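Local coordinates for cell division protein FtsZ 1 (Methanocaldococcus jannaschii, PDB 2VAP) that binds GTP and probably hydrolyses it while polymerising, as a tubulin homologue, into the contractile ring at the future division site, at residues N172-L177 / I344-T349. Residues are numbered along the deposited sequence; the frame is centred on the assembly and turned at random.
Sequences NAMEGL and IEFTDT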
loop_
_atom_site.group_PDB
_atom_site.type_symbol
_atom_site.label_atom_id
_atom_site.label_comp_id
_atom_site.label_asym_id
_atom_site.label_seq_id
_atom_site.Cartn_x
_atom_site.Cartn_y
_atom_site.Cartn_z
ATOM N N ASN A 172 10.828 -17.353 -3.832
ATOM C CA ASN A 172 9.372 -17.462 -3.748
ATOM C C ASN A 172 8.685 -16.100 -3.852
ATOM O O ASN A 172 7.705 -15.949 -4.584
ATOM C CB ASN A 172 8.950 -18.186 -2.463
ATOM C CG ASN A 172 9.200 -19.691 -2.518
ATOM O OD1 ASN A 172 9.169 -20.369 -1.491
ATOM N ND2 ASN A 172 9.443 -20.217 -3.715
ATOM N N ALA A 173 9.219 -15.114 -3.133
ATOM C CA ALA A 173 8.690 -13.747 -3.153
ATOM C C ALA A 173 8.711 -13.132 -4.550
ATOM O O ALA A 173 7.742 -12.497 -4.970
ATOM C CB ALA A 173 9.465 -12.868 -2.185
ATOM N N MET A 174 9.820 -13.328 -5.261
ATOM C CA MET A 174 10.005 -12.750 -6.591
ATOM C C MET A 174 9.140 -13.426 -7.650
ATOM O O MET A 174 8.704 -12.778 -8.604
ATOM C CB MET A 174 11.482 -12.778 -6.994
ATOM C CG MET A 174 12.358 -11.794 -6.221
ATOM S SD MET A 174 11.804 -10.074 -6.315
ATOM C CE MET A 174 11.991 -9.732 -8.066
ATOM N N GLU A 175 8.889 -14.723 -7.476
ATOM C CA GLU A 175 7.952 -15.447 -8.334
ATOM C C GLU A 175 6.526 -14.949 -8.111
ATOM O O GLU A 175 5.755 -14.809 -9.062
ATOM C CB GLU A 175 8.044 -16.958 -8.099
ATOM C CG GLU A 175 9.304 -17.600 -8.677
ATOM C CD GLU A 175 9.399 -19.096 -8.415
ATOM O OE1 GLU A 175 8.598 -19.630 -7.616
ATOM O OE2 GLU A 175 10.286 -19.741 -9.012
ATOM N N GLY A 176 6.193 -14.671 -6.851
ATOM C CA GLY A 176 4.901 -14.088 -6.489
ATOM C C GLY A 176 4.731 -12.670 -7.005
ATOM O O GLY A 176 3.630 -12.272 -7.392
ATOM N N LEU A 177 5.825 -11.911 -7.010
ATOM C CA LEU A 177 5.828 -10.544 -7.525
ATOM C C LEU A 177 5.561 -10.524 -9.032
ATOM O O LEU A 177 4.872 -9.633 -9.535
ATOM C CB LEU A 177 7.159 -9.853 -7.203
ATOM C CG LEU A 177 7.258 -8.328 -7.320
ATOM C CD1 LEU A 177 6.421 -7.624 -6.258
ATOM C CD2 LEU A 177 8.712 -7.898 -7.216
ATOM N N ILE A 344 14.093 -1.164 -13.510
ATOM C CA ILE A 344 14.179 -2.314 -12.605
ATOM C C ILE A 344 14.073 -3.638 -13.365
ATOM O O ILE A 344 13.260 -3.775 -14.282
ATOM C CB ILE A 344 13.085 -2.250 -11.490
ATOM C CG1 ILE A 344 13.331 -1.076 -10.528
ATOM C CG2 ILE A 344 12.975 -3.576 -10.725
ATOM C CD1 ILE A 344 14.602 -1.177 -9.674
ATOM N N GLU A 345 14.906 -4.600 -12.974
ATOM C CA GLU A 345 14.843 -5.959 -13.504
ATOM C C GLU A 345 14.495 -6.947 -12.388
ATOM O O GLU A 345 15.065 -6.891 -11.297
ATOM C CB GLU A 345 16.174 -6.340 -14.161
ATOM C CG GLU A 345 16.125 -7.614 -15.002
ATOM C CD GLU A 345 17.463 -7.961 -15.636
ATOM O OE1 GLU A 345 18.502 -7.859 -14.949
ATOM O OE2 GLU A 345 17.472 -8.347 -16.824
ATOM N N PHE A 346 13.549 -7.839 -12.676
ATOM C CA PHE A 346 13.130 -8.880 -11.740
ATOM C C PHE A 346 14.074 -10.077 -11.832
ATOM O O PHE A 346 14.195 -10.695 -12.892
ATOM C CB PHE A 346 11.698 -9.335 -12.059
ATOM C CG PHE A 346 10.616 -8.396 -11.572
ATOM C CD1 PHE A 346 10.856 -7.034 -11.401
ATOM C CD2 PHE A 346 9.335 -8.882 -11.322
ATOM C CE1 PHE A 346 9.846 -6.179 -10.962
ATOM C CE2 PHE A 346 8.319 -8.035 -10.889
ATOM C CZ PHE A 346 8.574 -6.681 -10.708
ATOM N N THR A 347 14.749 -10.390 -10.727
ATOM C CA THR A 347 15.627 -11.565 -10.656
ATOM C C THR A 347 15.220 -12.467 -9.491
ATOM O O THR A 347 14.404 -12.076 -8.656
ATOM C CB THR A 347 17.126 -11.183 -10.503
ATOM O OG1 THR A 347 17.361 -10.635 -9.200
ATOM C CG2 THR A 347 17.560 -10.181 -11.573
ATOM N N ASP A 348 15.796 -13.667 -9.437
ATOM C CA ASP A 348 15.518 -14.623 -8.361
ATOM C C ASP A 348 16.039 -14.163 -6.998
ATOM O O ASP A 348 15.571 -14.634 -5.959
ATOM C CB ASP A 348 16.094 -16.003 -8.702
ATOM C CG ASP A 348 15.329 -16.704 -9.816
ATOM O OD1 ASP A 348 14.129 -16.412 -10.010
ATOM O OD2 ASP A 348 15.934 -17.561 -10.495
ATOM N N THR A 349 17.004 -13.244 -7.010
ATOM C CA THR A 349 17.624 -12.739 -5.783
ATOM C C THR A 349 17.108 -11.354 -5.382
ATOM O O THR A 349 17.596 -10.757 -4.417
ATOM C CB THR A 349 19.169 -12.708 -5.891
ATOM O OG1 THR A 349 19.558 -11.900 -7.009
ATOM C CG2 THR A 349 19.730 -14.116 -6.059
#
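Leu177 lays its CD2 methyl over one face of the Phe346 ring, 4.0 Å from the ring centroid and 28° off the normal, a CH-pi contact in which the two side chains cross at about a right angle. CD2 sits nearest the CE2–CZ side of the ring, 3.7 Å from Phe346 CE2. Met174 meets the root of the same residue obliquely, its CE methyl 4.0 Å from Phe346 CG and 3.9 Å from Phe346 CA. Bent at both chi2 (-56°) and chi3 (-64°), the methionine chain curls round the backbone carbonyl of Thr347, whose O atom lies 3.2 Å from Met174 CG and 3.4 Å from Met174 CE. No hydrogen bond links the two segments; the contact rests on van der Waals packing, part of it against a backbone carbonyl. Lys181, one turn further along helix 167-181, adds a cation-pi interaction to Phe346. Leu351 of the partner strand touches Met174, Leu177 and Phe346, while Thr347 OG1 is hydrogen-bonded to Gly350 O across the turn. Met174 also touches Leu160, and Leu177 rests on Val158, Leu187 and Val189, so both reach the parallel sheet. Here the C-terminal beta hairpin, strands 344-347 and 350-353, docks on a helix of the Rossmann-like, tubulin-type GTPase domain.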